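Local coordinates for protein inactive dihydroorotase-like domain (Chaetomium thermophilum, PDB 5NNL) that is of unknown function but, as an inactive dihydroorotase-like domain, probably adopts the barrel fold of the amidohydrolase family, at residues G8-A13 with F272-Q277; M41-P46 with S97-F102; S110-V115 with L137-L142; D160-I165 with P211-F216; P244-A249 with G253-D258. All coordinates share one frame; numbering follows the deposited sequence.

Contact 1 (G8-A13 with F272-Q277)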
# COMPACT_ATOMS: atom_id res chain seq x y z
N GLY A 8 -5.39 7.95 -12.96
CA GLY A 8 -5.75 7.55 -11.61
C GLY A 8 -4.64 6.73 -10.98
O GLY A 8 -4.08 5.85 -11.63
N LEU A 9 -4.30 7.03 -9.74
CA LEU A 9 -3.15 6.40 -9.09
C LEU A 9 -3.59 5.19 -8.27
O LEU A 9 -4.78 4.97 -8.01
CB LEU A 9 -2.40 7.41 -8.22
CG LEU A 9 -1.82 8.62 -8.97
CD1 LEU A 9 -1.16 9.59 -7.99
CD2 LEU A 9 -0.82 8.18 -10.05
N ILE A 10 -2.60 4.41 -7.85
CA ILE A 10 -2.82 3.11 -7.25
C ILE A 10 -2.02 3.03 -5.95
O ILE A 10 -0.81 3.28 -5.94
CB ILE A 10 -2.41 1.97 -8.20
CG1 ILE A 10 -3.24 2.05 -9.49
CG2 ILE A 10 -2.58 0.61 -7.53
CD1 ILE A 10 -2.85 1.04 -10.56
N ASN A 11 -2.71 2.69 -4.86
CA ASN A 11 -2.08 2.40 -3.58
C ASN A 11 -2.28 0.92 -3.29
O ASN A 11 -3.41 0.48 -3.03
CB ASN A 11 -2.66 3.25 -2.46
CG ASN A 11 -2.11 2.87 -1.09
OD1 ASN A 11 -0.99 2.36 -0.99
ND2 ASN A 11 -2.89 3.09 -0.05
N ILE A 12 -1.19 0.14 -3.34
CA ILE A 12 -1.31 -1.30 -3.15
C ILE A 12 -1.38 -1.73 -1.69
O ILE A 12 -1.37 -2.93 -1.41
CB ILE A 12 -0.12 -2.05 -3.80
CG1 ILE A 12 1.20 -1.56 -3.21
CG2 ILE A 12 -0.14 -1.84 -5.29
CD1 ILE A 12 2.34 -2.53 -3.38
N ALA A 13 -1.46 -0.79 -0.75
CA ALA A 13 -1.54 -1.14 0.67
C ALA A 13 -2.30 -0.00 1.37
O ALA A 13 -1.69 0.96 1.84
CB ALA A 13 -0.17 -1.36 1.28
N PHE A 272 0.40 -6.41 -9.90
CA PHE A 272 -0.81 -6.94 -9.30
C PHE A 272 -1.91 -7.18 -10.32
O PHE A 272 -3.06 -7.44 -9.94
CB PHE A 272 -1.29 -6.00 -8.20
CG PHE A 272 -0.45 -6.06 -6.95
CD1 PHE A 272 0.66 -5.25 -6.81
CD2 PHE A 272 -0.75 -6.97 -5.94
CE1 PHE A 272 1.44 -5.32 -5.67
CE2 PHE A 272 0.03 -7.04 -4.80
CZ PHE A 272 1.13 -6.22 -4.66
N GLU A 273 -1.59 -7.13 -11.62
CA GLU A 273 -2.52 -7.50 -12.68
C GLU A 273 -3.83 -6.73 -12.55
O GLU A 273 -4.93 -7.30 -12.58
CB GLU A 273 -2.77 -9.01 -12.67
CG GLU A 273 -1.51 -9.84 -12.85
CD GLU A 273 -1.56 -11.16 -12.10
OE1 GLU A 273 -2.68 -11.63 -11.80
OE2 GLU A 273 -0.48 -11.72 -11.81
N LEU A 274 -3.71 -5.41 -12.40
CA LEU A 274 -4.87 -4.56 -12.22
C LEU A 274 -5.37 -4.05 -13.57
O LEU A 274 -4.60 -3.85 -14.51
CB LEU A 274 -4.54 -3.38 -11.30
CG LEU A 274 -4.02 -3.80 -9.92
CD1 LEU A 274 -3.63 -2.57 -9.10
CD2 LEU A 274 -5.05 -4.64 -9.18
N HIS A 275 -6.68 -3.85 -13.65
CA HIS A 275 -7.32 -3.52 -14.92
C HIS A 275 -7.17 -2.04 -15.24
O HIS A 275 -6.83 -1.22 -14.39
CB HIS A 275 -8.80 -3.90 -14.88
CG HIS A 275 -9.05 -5.38 -14.82
ND1 HIS A 275 -8.07 -6.31 -15.10
CD2 HIS A 275 -10.16 -6.08 -14.49
CE1 HIS A 275 -8.57 -7.52 -14.96
NE2 HIS A 275 -9.83 -7.41 -14.59
N ASP A 276 -7.44 -1.71 -16.50
CA ASP A 276 -7.46 -0.32 -16.93
C ASP A 276 -8.67 0.40 -16.35
O ASP A 276 -9.74 -0.18 -16.17
CB ASP A 276 -7.49 -0.24 -18.46
CG ASP A 276 -6.23 -0.81 -19.09
OD1 ASP A 276 -5.13 -0.52 -18.59
OD2 ASP A 276 -6.35 -1.56 -20.09
N GLN A 277 -8.48 1.69 -16.05
CA GLN A 277 -9.54 2.55 -15.54
C GLN A 277 -9.77 3.68 -16.53
O GLN A 277 -9.03 4.67 -16.53
CB GLN A 277 -9.20 3.11 -14.17
CG GLN A 277 -9.19 2.11 -13.05
CD GLN A 277 -9.02 2.78 -11.71
OE1 GLN A 277 -8.02 3.46 -11.46
NE2 GLN A 277 -10.02 2.63 -10.84
O HOH W 1 -6.11 4.46 -13.36
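Gln277 OE1 has two partners: a bridging water that donates to it over 2.9 Å, and the hydroxyl of Ser40. The same water donates to Gly8 O at 3.0 Å and so bridges the two segments, while that carbonyl is also bonded to His265 ND1. Glutamine suits the spot because its amide serves two masters: OE1 accepts while NE2 donates to Asp73 OD2, and together these bonds fix which way round the amide lies. Gly8 has no side chain, so its backbone can lie close to this amide.

Further along, the contact is purely apolar. Ile10 and Leu274 reach for each other tip to tip, Ile10 CG2 lying 3.7 Å from Leu274 CD1. The gamma-methyl of Ile10 is anti to its backbone N (chi1, which follows CG1, is -60°), which puts CG2 on that leucine methyl; Ile10 CD1 is also 4.0 Å from Leu274 CD1. Ile12 crosses Phe272 at about a right angle and bears obliquely on the CD1-CE1 part of the ring: its CD1 sits 3.7 Å from Phe272 CE1, and its CG2 is 3.8 Å from Phe272 CD1. The two branches of each isoleucine let CG2 and CD1 both touch the same partner.

Phe272 follows helix 257-271, which a Schellman motif closes with Glu273 at the positive-phi position. The Phe272 ring also meets His152 of strand 151-153 edge-to-face, consistent with a loop residue that packs against the inner core of the (beta/alpha)8 barrel known in the amidohydrolase family.

Contact 2 (M41-P46 with S97-F102); sequences MIRIMP and SLFIPF
Arg43 and Ser97 meet inside the (beta/alpha)8 barrel, reaching across the intervening strand 73-79 from its two neighbours, strands 39-44 and 98-100. The polar part is one short, nearly straight hydrogen bond: Arg43 NE donates to Ser97 OG at 2.8 Å with an angle of 166° at the hydrogen. The hydroxyl lies almost in the guanidinium plane, at its edge. Arginine suits the distance to be covered, since its chain runs extended from CG to NE and carries the charged head over the middle strand. Serine offers a compact hydroxyl there, which is also bonded to Ser77 OG of that strand. Arg43 NH1 donates to Ile12 O, and NH2 makes a weak bond to Ser77 OG, so different nitrogens of the buried head are held by different parts of the chain, which should limit its rotation and help offset the cost of burying it.

Van der Waals contacts make up the rest. Arg43 NH2 comes 3.8 Å from Phe99 CB, the guanidinium and ring planes standing 55° apart. The rigid ring of Pro46, just past the strand, crosses the Phe99 side chain at about a right angle, with Pro46 CG pressed to within 3.5 Å of Phe99 CB.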
# COMPACT_ATOMS: atom_id res chain seq x y z
N MET A 41 -7.68 3.46 -7.37
CA MET A 41 -7.61 2.02 -7.17
C MET A 41 -6.71 1.75 -5.98
O MET A 41 -5.58 2.23 -5.95
CB MET A 41 -7.07 1.31 -8.41
CG MET A 41 -8.05 0.37 -9.09
SD MET A 41 -8.44 -1.10 -8.11
CE MET A 41 -8.06 -2.39 -9.29
N ILE A 42 -7.21 0.98 -5.02
CA ILE A 42 -6.44 0.65 -3.82
C ILE A 42 -6.60 -0.83 -3.52
O ILE A 42 -7.70 -1.40 -3.66
CB ILE A 42 -6.88 1.50 -2.61
CG1 ILE A 42 -8.34 1.22 -2.23
CG2 ILE A 42 -6.67 2.98 -2.90
CD1 ILE A 42 -8.77 1.88 -0.93
N ARG A 43 -5.51 -1.46 -3.11
CA ARG A 43 -5.56 -2.79 -2.52
C ARG A 43 -5.69 -2.65 -1.01
O ARG A 43 -4.92 -1.91 -0.38
CB ARG A 43 -4.31 -3.60 -2.87
CG ARG A 43 -4.14 -4.86 -2.01
CD ARG A 43 -2.91 -5.67 -2.38
NE ARG A 43 -2.69 -6.71 -1.38
CZ ARG A 43 -2.15 -6.50 -0.18
NH1 ARG A 43 -1.76 -5.28 0.17
NH2 ARG A 43 -2.00 -7.51 0.66
N ILE A 44 -6.66 -3.35 -0.45
CA ILE A 44 -6.95 -3.27 0.98
C ILE A 44 -6.05 -4.26 1.71
O ILE A 44 -6.02 -5.45 1.37
CB ILE A 44 -8.43 -3.55 1.26
CG1 ILE A 44 -9.33 -2.67 0.37
CG2 ILE A 44 -8.75 -3.33 2.72
CD1 ILE A 44 -9.09 -1.19 0.52
N MET A 45 -5.32 -3.77 2.70
CA MET A 45 -4.44 -4.63 3.49
C MET A 45 -5.28 -5.62 4.28
O MET A 45 -6.13 -5.21 5.08
CB MET A 45 -3.58 -3.79 4.43
CG MET A 45 -2.67 -2.80 3.70
SD MET A 45 -1.66 -1.82 4.82
CE MET A 45 -0.59 -3.09 5.49
N PRO A 46 -5.09 -6.93 4.10
CA PRO A 46 -5.95 -7.90 4.80
C PRO A 46 -5.81 -7.88 6.31
O PRO A 46 -6.70 -8.38 7.00
CB PRO A 46 -5.52 -9.25 4.21
CG PRO A 46 -4.13 -9.03 3.68
CD PRO A 46 -4.06 -7.59 3.27
N SER A 97 -4.93 -10.99 -4.21
CA SER A 97 -3.57 -11.24 -3.77
C SER A 97 -3.58 -12.03 -2.47
O SER A 97 -4.55 -11.99 -1.71
CB SER A 97 -2.80 -9.94 -3.56
OG SER A 97 -3.34 -9.24 -2.45
N LEU A 98 -2.47 -12.72 -2.21
CA LEU A 98 -2.25 -13.42 -0.96
C LEU A 98 -1.15 -12.72 -0.17
O LEU A 98 -0.05 -12.50 -0.69
CB LEU A 98 -1.86 -14.88 -1.20
CG LEU A 98 -1.39 -15.67 0.02
CD1 LEU A 98 -2.49 -15.73 1.06
CD2 LEU A 98 -0.94 -17.07 -0.37
N PHE A 99 -1.45 -12.38 1.08
CA PHE A 99 -0.48 -11.76 1.98
C PHE A 99 0.06 -12.81 2.95
O PHE A 99 -0.71 -13.46 3.65
CB PHE A 99 -1.13 -10.61 2.75
CG PHE A 99 -0.19 -9.91 3.69
CD1 PHE A 99 0.96 -9.29 3.22
CD2 PHE A 99 -0.45 -9.88 5.05
CE1 PHE A 99 1.82 -8.64 4.09
CE2 PHE A 99 0.41 -9.24 5.92
CZ PHE A 99 1.54 -8.62 5.44
N ILE A 100 1.38 -12.94 2.98
CA ILE A 100 2.06 -13.91 3.84
C ILE A 100 2.92 -13.15 4.83
O ILE A 100 4.06 -12.78 4.53
CB ILE A 100 2.90 -14.90 3.02
CG1 ILE A 100 2.04 -15.61 1.98
CG2 ILE A 100 3.56 -15.91 3.95
CD1 ILE A 100 2.79 -16.59 1.10
N PRO A 101 2.43 -12.91 6.04
CA PRO A 101 3.30 -12.46 7.12
C PRO A 101 3.84 -13.65 7.90
O PRO A 101 3.20 -14.70 8.01
CB PRO A 101 2.35 -11.61 7.98
CG PRO A 101 1.02 -12.36 7.86
CD PRO A 101 1.02 -13.04 6.49
N PHE A 102 5.04 -13.48 8.45
CA PHE A 102 5.68 -14.57 9.18
C PHE A 102 5.36 -14.57 10.67
O PHE A 102 5.64 -15.57 11.34
CB PHE A 102 7.19 -14.52 8.97
CG PHE A 102 7.66 -15.25 7.75
CD1 PHE A 102 8.29 -16.47 7.86
CD2 PHE A 102 7.44 -14.72 6.49
CE1 PHE A 102 8.72 -17.14 6.74
CE2 PHE A 102 7.87 -15.39 5.36
CZ PHE A 102 8.51 -16.60 5.48

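Contact 3 (S110-V115 with L137-L142)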
# COMPACT_ATOMS: atom_id res chain seq x y z
N SER A 110 8.38 -26.08 10.84
CA SER A 110 9.16 -25.19 9.99
C SER A 110 8.26 -24.18 9.30
O SER A 110 7.38 -24.55 8.52
CB SER A 110 9.93 -26.01 8.95
OG SER A 110 10.67 -25.14 8.11
N LYS A 111 8.50 -22.90 9.57
CA LYS A 111 7.78 -21.85 8.87
C LYS A 111 8.02 -21.92 7.37
O LYS A 111 7.19 -21.42 6.60
CB LYS A 111 8.19 -20.49 9.43
CG LYS A 111 7.96 -20.36 10.94
CD LYS A 111 8.72 -19.19 11.54
CE LYS A 111 7.84 -17.96 11.71
NZ LYS A 111 7.06 -18.02 12.97
N VAL A 112 9.14 -22.52 6.94
CA VAL A 112 9.33 -22.79 5.52
C VAL A 112 8.24 -23.72 5.01
O VAL A 112 7.63 -23.48 3.96
CB VAL A 112 10.73 -23.38 5.27
CG1 VAL A 112 10.95 -23.65 3.79
CG2 VAL A 112 11.82 -22.47 5.81
N THR A 113 8.00 -24.81 5.74
CA THR A 113 6.97 -25.76 5.33
C THR A 113 5.61 -25.08 5.26
O THR A 113 4.88 -25.24 4.27
CB THR A 113 6.94 -26.94 6.30
OG1 THR A 113 8.24 -27.53 6.39
CG2 THR A 113 5.94 -28.01 5.84
N GLN A 114 5.25 -24.31 6.28
CA GLN A 114 3.94 -23.67 6.31
C GLN A 114 3.76 -22.74 5.11
O GLN A 114 2.68 -22.71 4.50
CB GLN A 114 3.76 -22.89 7.61
CG GLN A 114 3.99 -23.70 8.87
CD GLN A 114 4.00 -22.84 10.12
OE1 GLN A 114 3.04 -22.11 10.39
NE2 GLN A 114 5.09 -22.90 10.87
N VAL A 115 4.79 -21.98 4.77
CA VAL A 115 4.70 -21.09 3.61
C VAL A 115 4.66 -21.91 2.32
O VAL A 115 3.96 -21.55 1.37
CB VAL A 115 5.86 -20.08 3.62
CG1 VAL A 115 5.90 -19.27 2.33
CG2 VAL A 115 5.74 -19.15 4.82
N LEU A 137 12.66 -13.35 4.89
CA LEU A 137 12.65 -12.85 3.52
C LEU A 137 13.41 -13.79 2.59
O LEU A 137 12.90 -14.17 1.52
CB LEU A 137 13.25 -11.44 3.47
CG LEU A 137 13.42 -10.83 2.07
CD1 LEU A 137 12.10 -10.79 1.32
CD2 LEU A 137 14.02 -9.43 2.18
N ALA A 138 14.63 -14.16 2.96
CA ALA A 138 15.40 -15.08 2.13
C ALA A 138 14.67 -16.41 1.96
O ALA A 138 14.79 -17.05 0.91
CB ALA A 138 16.79 -15.29 2.73
N SER A 139 13.90 -16.83 2.97
CA SER A 139 13.19 -18.10 2.89
C SER A 139 12.08 -18.06 1.84
O SER A 139 11.92 -19.00 1.06
CB SER A 139 12.60 -18.46 4.25
OG SER A 139 13.62 -18.60 5.22
N ILE A 140 11.29 -16.99 1.84
CA ILE A 140 10.20 -16.90 0.87
C ILE A 140 10.74 -16.57 -0.52
O ILE A 140 10.14 -16.96 -1.52
CB ILE A 140 9.16 -15.88 1.36
CG1 ILE A 140 7.87 -16.00 0.54
CG2 ILE A 140 9.70 -14.45 1.29
CD1 ILE A 140 6.67 -15.38 1.21
N LEU A 141 11.88 -15.89 -0.61
CA LEU A 141 12.51 -15.67 -1.91
C LEU A 141 13.02 -16.97 -2.50
O LEU A 141 13.00 -17.15 -3.73
CB LEU A 141 13.65 -14.66 -1.79
CG LEU A 141 13.29 -13.19 -1.50
CD1 LEU A 141 14.55 -12.34 -1.48
CD2 LEU A 141 12.29 -12.65 -2.52
N LEU A 142 13.51 -17.89 -1.66
CA LEU A 142 13.92 -19.20 -2.16
C LEU A 142 12.73 -19.94 -2.76
O LEU A 142 12.82 -20.53 -3.84
CB LEU A 142 14.56 -20.02 -1.04
CG LEU A 142 14.98 -21.43 -1.45
CD1 LEU A 142 16.07 -21.39 -2.51
CD2 LEU A 142 15.43 -22.23 -0.24
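Helices 111-121 and 134-146 come together through their facing turns: Val112 CA lies 6.6 Å from Ser139 CA, and Val115 CA lies 7.4 Å from Ile140 CA. Each segment keeps regular helical bonds, such as Leu141 N to Leu137 O. The first helix has just begun, with Ser110 at its N-cap; the serine hydroxyl accepts a weak bond from Val112 N at 3.3 Å, a common role for a short polar side chain at an exposed helix start.

So close an approach suits small or beta-branched residues. Ser139, where the backbones are nearest, has little bulk to keep Val112 away, and Val112 CG2 stands 4.3 Å from Ser139 OG. No hydrogen bond joins this pair; the hydroxyl turns back to Thr135 O on its own helix, which satisfies it beside an apolar neighbour. Deeper in, Val115 and Ile140 cross at about a right angle, and Val115 CG1 touches Ile140 CD1 at 4.1 Å. Ile140 CG1 is anti to the backbone N (chi1 -167°), which carries its terminal methyl over to the valine.

These are consecutive outer helices of the barrel. Val115 and Ile140 both also rest on Ile100 of strand 98-100, and Ile140 reaches Ile151 of strand 151-153, while Ser139 and Val112 lie nearer the surface; on the far flank of helix 134-146, Leu137 and Ala138 meet Leu164 of helix 159-170.

Contact 4 (D160-I165 with P211-F216)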
# COMPACT_ATOMS: atom_id res chain seq x y z
N ASP A 160 19.92 -3.90 4.59
CA ASP A 160 20.15 -5.32 4.40
C ASP A 160 19.11 -5.93 3.46
O ASP A 160 19.45 -6.70 2.55
CB ASP A 160 20.13 -6.05 5.75
CG ASP A 160 21.33 -5.70 6.63
OD1 ASP A 160 22.37 -5.28 6.09
OD2 ASP A 160 21.22 -5.87 7.86
N ASP A 161 17.83 -5.60 3.67
CA ASP A 161 16.78 -6.23 2.87
C ASP A 161 16.80 -5.72 1.43
O ASP A 161 16.64 -6.51 0.49
CB ASP A 161 15.41 -6.00 3.52
CG ASP A 161 15.15 -6.94 4.70
OD1 ASP A 161 16.01 -7.79 5.00
OD2 ASP A 161 14.07 -6.83 5.31
N ILE A 162 16.99 -4.41 1.22
CA ILE A 162 16.95 -3.90 -0.14
C ILE A 162 18.14 -4.42 -0.94
O ILE A 162 18.04 -4.61 -2.16
CB ILE A 162 16.89 -2.36 -0.16
CG1 ILE A 162 16.39 -1.86 -1.53
CG2 ILE A 162 18.25 -1.73 0.14
CD1 ILE A 162 14.95 -2.24 -1.86
N LYS A 163 19.27 -4.67 -0.28
CA LYS A 163 20.43 -5.22 -0.99
C LYS A 163 20.23 -6.68 -1.34
O LYS A 163 20.70 -7.14 -2.39
CB LYS A 163 21.69 -5.03 -0.15
CG LYS A 163 22.17 -3.59 -0.09
CD LYS A 163 23.60 -3.49 0.41
CE LYS A 163 24.59 -4.00 -0.63
NZ LYS A 163 25.99 -3.66 -0.26
N LEU A 164 19.55 -7.45 -0.48
CA LEU A 164 19.22 -8.82 -0.83
C LEU A 164 18.26 -8.86 -2.01
O LEU A 164 18.39 -9.71 -2.90
CB LEU A 164 18.63 -9.55 0.38
CG LEU A 164 18.15 -10.98 0.14
CD1 LEU A 164 19.29 -11.89 -0.28
CD2 LEU A 164 17.46 -11.52 1.38
N ILE A 165 17.29 -7.95 -2.04
CA ILE A 165 16.37 -7.88 -3.17
C ILE A 165 17.12 -7.50 -4.44
O ILE A 165 16.88 -8.07 -5.51
CB ILE A 165 15.23 -6.89 -2.85
CG1 ILE A 165 14.32 -7.49 -1.78
CG2 ILE A 165 14.41 -6.57 -4.10
CD1 ILE A 165 13.48 -6.46 -1.04
N PRO A 211 16.05 2.68 -8.23
CA PRO A 211 15.80 1.79 -9.37
C PRO A 211 15.32 0.41 -8.97
O PRO A 211 14.57 -0.22 -9.72
CB PRO A 211 17.18 1.72 -10.06
CG PRO A 211 17.86 2.98 -9.65
CD PRO A 211 17.40 3.25 -8.25
N ILE A 212 15.72 -0.06 -7.79
CA ILE A 212 15.32 -1.38 -7.31
C ILE A 212 13.90 -1.36 -6.77
O ILE A 212 13.22 -2.39 -6.77
CB ILE A 212 16.32 -1.87 -6.25
CG1 ILE A 212 17.74 -1.92 -6.83
CG2 ILE A 212 15.90 -3.23 -5.66
CD1 ILE A 212 17.86 -2.62 -8.17
N ILE A 213 13.44 -0.22 -6.27
CA ILE A 213 12.11 -0.12 -5.69
C ILE A 213 11.11 0.06 -6.82
O ILE A 213 11.18 1.04 -7.57
CB ILE A 213 12.04 1.03 -4.68
CG1 ILE A 213 13.17 0.89 -3.64
CG2 ILE A 213 10.69 1.06 -3.99
CD1 ILE A 213 13.34 2.08 -2.73
N ASP A 214 10.19 -0.89 -6.96
CA ASP A 214 9.23 -0.89 -8.05
C ASP A 214 8.00 -0.05 -7.75
O ASP A 214 7.41 0.53 -8.68
CB ASP A 214 8.82 -2.33 -8.38
CG ASP A 214 10.00 -3.21 -8.73
OD1 ASP A 214 10.58 -3.02 -9.83
OD2 ASP A 214 10.38 -4.06 -7.91
N VAL A 215 7.60 0.04 -6.48
CA VAL A 215 6.31 0.60 -6.10
C VAL A 215 6.44 1.43 -4.83
O VAL A 215 7.22 1.11 -3.93
CB VAL A 215 5.26 -0.52 -5.89
CG1 VAL A 215 3.94 0.05 -5.38
CG2 VAL A 215 5.05 -1.31 -7.17
N PHE A 216 5.66 2.51 -4.77
CA PHE A 216 5.42 3.23 -3.53
C PHE A 216 4.06 2.82 -2.99
O PHE A 216 3.09 2.71 -3.74
CB PHE A 216 5.46 4.74 -3.73
CG PHE A 216 6.83 5.32 -3.93
CD1 PHE A 216 7.91 4.87 -3.19
CD2 PHE A 216 7.04 6.33 -4.85
CE1 PHE A 216 9.17 5.41 -3.38
CE2 PHE A 216 8.29 6.87 -5.04
CZ PHE A 216 9.35 6.42 -4.31
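Ile162 and Ile165, one turn apart on helix 159-170, pack against the consecutive isoleucines Ile212 and Ile213, and no hydrogen bond passes between the segments. The apolar contacts are all methyl or methylene touches. Ile162 CD1 is shared: it lies 4.0 Å from Ile212 CG2 and an equal 4.0 Å from Ile213 CG1. The Ile162 side chain crosses that of Ile212 obliquely and that of Ile213 at about a right angle. The bond from CA to CB of Ile162 does not aim at the other segment; the end of the side chain gets there because CG1 is anti to the backbone N (chi1 -161°) and chi2, at 65°, bends CD1 over. Ile212 CG2 in turn has two neighbours, for Ile165 CG2 approaches it to 4.0 Å, the two side chains sliding past each other in opposite directions. Isoleucine fits this interlocking because a single methyl end can wedge between two neighbours, as Ile162 CD1 and Ile212 CG2 each do.

Within the (beta/alpha)8 barrel, this joins an outer helix to the loop that leads into strand 215-217, the eighth parallel strand. Ile213 also rests on Val179 of the adjacent strand 175-180.

Polar bonds beside the cluster tie the loop to the same helix and to strand 175-180. Lys169, a turn beyond Ile165, makes a salt bridge with Asp214 OD2 and also bonds to Ile212 O, so one long flexible side chain spans helix and loop. Asp214 OD2 further accepts from Cys177 N.

Contact 5 (P244-A249 with G253-D258)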
# COMPACT_ATOMS: atom_id res chain seq x y z
N PRO A 244 2.09 14.50 -1.97
CA PRO A 244 2.80 15.79 -1.83
C PRO A 244 4.22 15.64 -1.33
O PRO A 244 5.11 16.35 -1.81
CB PRO A 244 1.92 16.56 -0.83
CG PRO A 244 0.58 15.97 -0.97
CD PRO A 244 0.77 14.53 -1.31
N LEU A 245 4.46 14.74 -0.37
CA LEU A 245 5.83 14.46 0.05
C LEU A 245 6.70 14.07 -1.14
O LEU A 245 7.83 14.54 -1.27
CB LEU A 245 5.84 13.34 1.10
CG LEU A 245 5.40 13.71 2.52
CD1 LEU A 245 5.14 12.45 3.34
CD2 LEU A 245 6.44 14.58 3.20
N LEU A 246 6.16 13.23 -2.03
CA LEU A 246 6.91 12.84 -3.22
C LEU A 246 7.07 14.01 -4.18
O LEU A 246 8.16 14.22 -4.72
CB LEU A 246 6.19 11.68 -3.92
CG LEU A 246 6.10 10.38 -3.13
CD1 LEU A 246 5.10 9.44 -3.78
CD2 LEU A 246 7.46 9.73 -3.01
N LEU A 247 6.00 14.77 -4.41
CA LEU A 247 6.08 15.88 -5.34
C LEU A 247 6.97 16.99 -4.79
O LEU A 247 7.60 17.71 -5.57
CB LEU A 247 4.68 16.40 -5.64
CG LEU A 247 3.74 15.37 -6.27
CD1 LEU A 247 2.37 15.98 -6.50
CD2 LEU A 247 4.30 14.83 -7.58
N THR A 248 7.02 17.15 -3.47
CA THR A 248 7.99 18.07 -2.88
C THR A 248 9.41 17.64 -3.20
O THR A 248 10.28 18.48 -3.47
CB THR A 248 7.76 18.17 -1.37
OG1 THR A 248 6.41 18.58 -1.12
CG2 THR A 248 8.72 19.17 -0.73
N ALA A 249 9.67 16.33 -3.20
CA ALA A 249 10.98 15.82 -3.57
C ALA A 249 11.25 15.99 -5.06
O ALA A 249 12.40 16.17 -5.47
CB ALA A 249 11.11 14.35 -3.18
N GLY A 253 14.23 18.29 -6.85
CA GLY A 253 15.17 17.63 -7.73
C GLY A 253 15.64 16.27 -7.28
O GLY A 253 16.62 15.76 -7.84
N ARG A 254 14.99 15.65 -6.30
CA ARG A 254 15.35 14.31 -5.86
C ARG A 254 14.61 13.22 -6.62
O ARG A 254 15.09 12.08 -6.67
CB ARG A 254 15.08 14.14 -4.36
CG ARG A 254 16.00 14.97 -3.47
CD ARG A 254 16.30 14.27 -2.16
NE ARG A 254 15.29 14.51 -1.14
CZ ARG A 254 15.18 13.83 -0.01
NH1 ARG A 254 16.02 12.84 0.25
NH2 ARG A 254 14.23 14.12 0.86
N LEU A 255 13.46 13.53 -7.20
CA LEU A 255 12.67 12.56 -7.95
C LEU A 255 12.18 13.20 -9.23
O LEU A 255 12.14 14.43 -9.36
CB LEU A 255 11.47 12.05 -7.13
CG LEU A 255 11.76 11.17 -5.92
CD1 LEU A 255 10.46 10.84 -5.20
CD2 LEU A 255 12.49 9.89 -6.31
N THR A 256 11.80 12.37 -10.19
CA THR A 256 11.17 12.82 -11.42
C THR A 256 9.70 12.45 -11.42
O THR A 256 9.28 11.50 -10.76
CB THR A 256 11.84 12.22 -12.66
OG1 THR A 256 11.65 10.80 -12.68
CG2 THR A 256 13.33 12.54 -12.67
N VAL A 257 8.91 13.23 -12.17
CA VAL A 257 7.48 12.95 -12.25
C VAL A 257 7.24 11.54 -12.76
O VAL A 257 6.37 10.82 -12.24
CB VAL A 257 6.79 14.00 -13.15
CG1 VAL A 257 5.33 13.64 -13.40
CG2 VAL A 257 6.88 15.37 -12.50
N ASP A 258 8.00 11.11 -13.77
CA ASP A 258 7.77 9.79 -14.34
C ASP A 258 8.07 8.69 -13.34
O ASP A 258 7.37 7.67 -13.29
CB ASP A 258 8.60 9.59 -15.60
CG ASP A 258 8.25 8.31 -16.33
OD1 ASP A 258 7.13 8.23 -16.88
OD2 ASP A 258 9.08 7.39 -16.35
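A Schellman motif ends helix 242-251, and the contact is the chain folding back over that last turn before helix 257-271 begins. Ala249 O accepts the longer-range bond of the motif. Arg254 N, five residues on, donates to it at 2.8 Å with an angle of 148° at the hydrogen, arriving nearly along the C=O axis. Leu255 N adds a weak bond of 3.3 Å to the same oxygen. The reversal passes through Gly253, whose phi of 78° is easier for glycine than for residues with a side chain.

The same motif brings its flanking side chains together. Ala249 CB lies 4.1 Å from Arg254 CB, and alanine is small enough to let the returning chain lie close. Arg254 itself is exposed: its chain bends at chi2 and chi3, and its head makes a cation-pi contact with Trp207, so the aliphatic base serves the turn while the charge stays near the surface.

Leu255 goes the other way, into the interior. Its CG is anti to the carbonyl carbon (chi1 -68°), and from there CD1 bears on both Ala249 and Leu246; the side chain also touches Leu210. Leucine is long enough for its CD1 to reach both helix side chains from the returning loop. Thr256 is the N-cap of the next helix, its hydroxyl bonding to Tyr259 N.

One turn back from Ala249, Leu246 CD2 meets Leu255 CD1 at 3.9 Å.

Contacts 1 and 2 lie deepest, their centres about 10 and 8 Å from the centre of the chain, and lie on neighbouring strands, 3-11 and 39-44; Ile12 O to Arg43 NH1 ties them directly. There polar groups sit among buried neighbours and are met by bonds or a water. Contact 4 reaches the barrel strands from outside and is wholly apolar between its segments; Val215 brings it to Ile12 of contact 1. Contact 3, its centre about 23 Å from that of the chain, is the sparsest, packing two outer helices without a bond between them, and Leu137 and Ala138 pass it on to contact 4. Contact 5, local in sequence, relies on backbone bonds and meets contact 4 through Phe216 and Leu246.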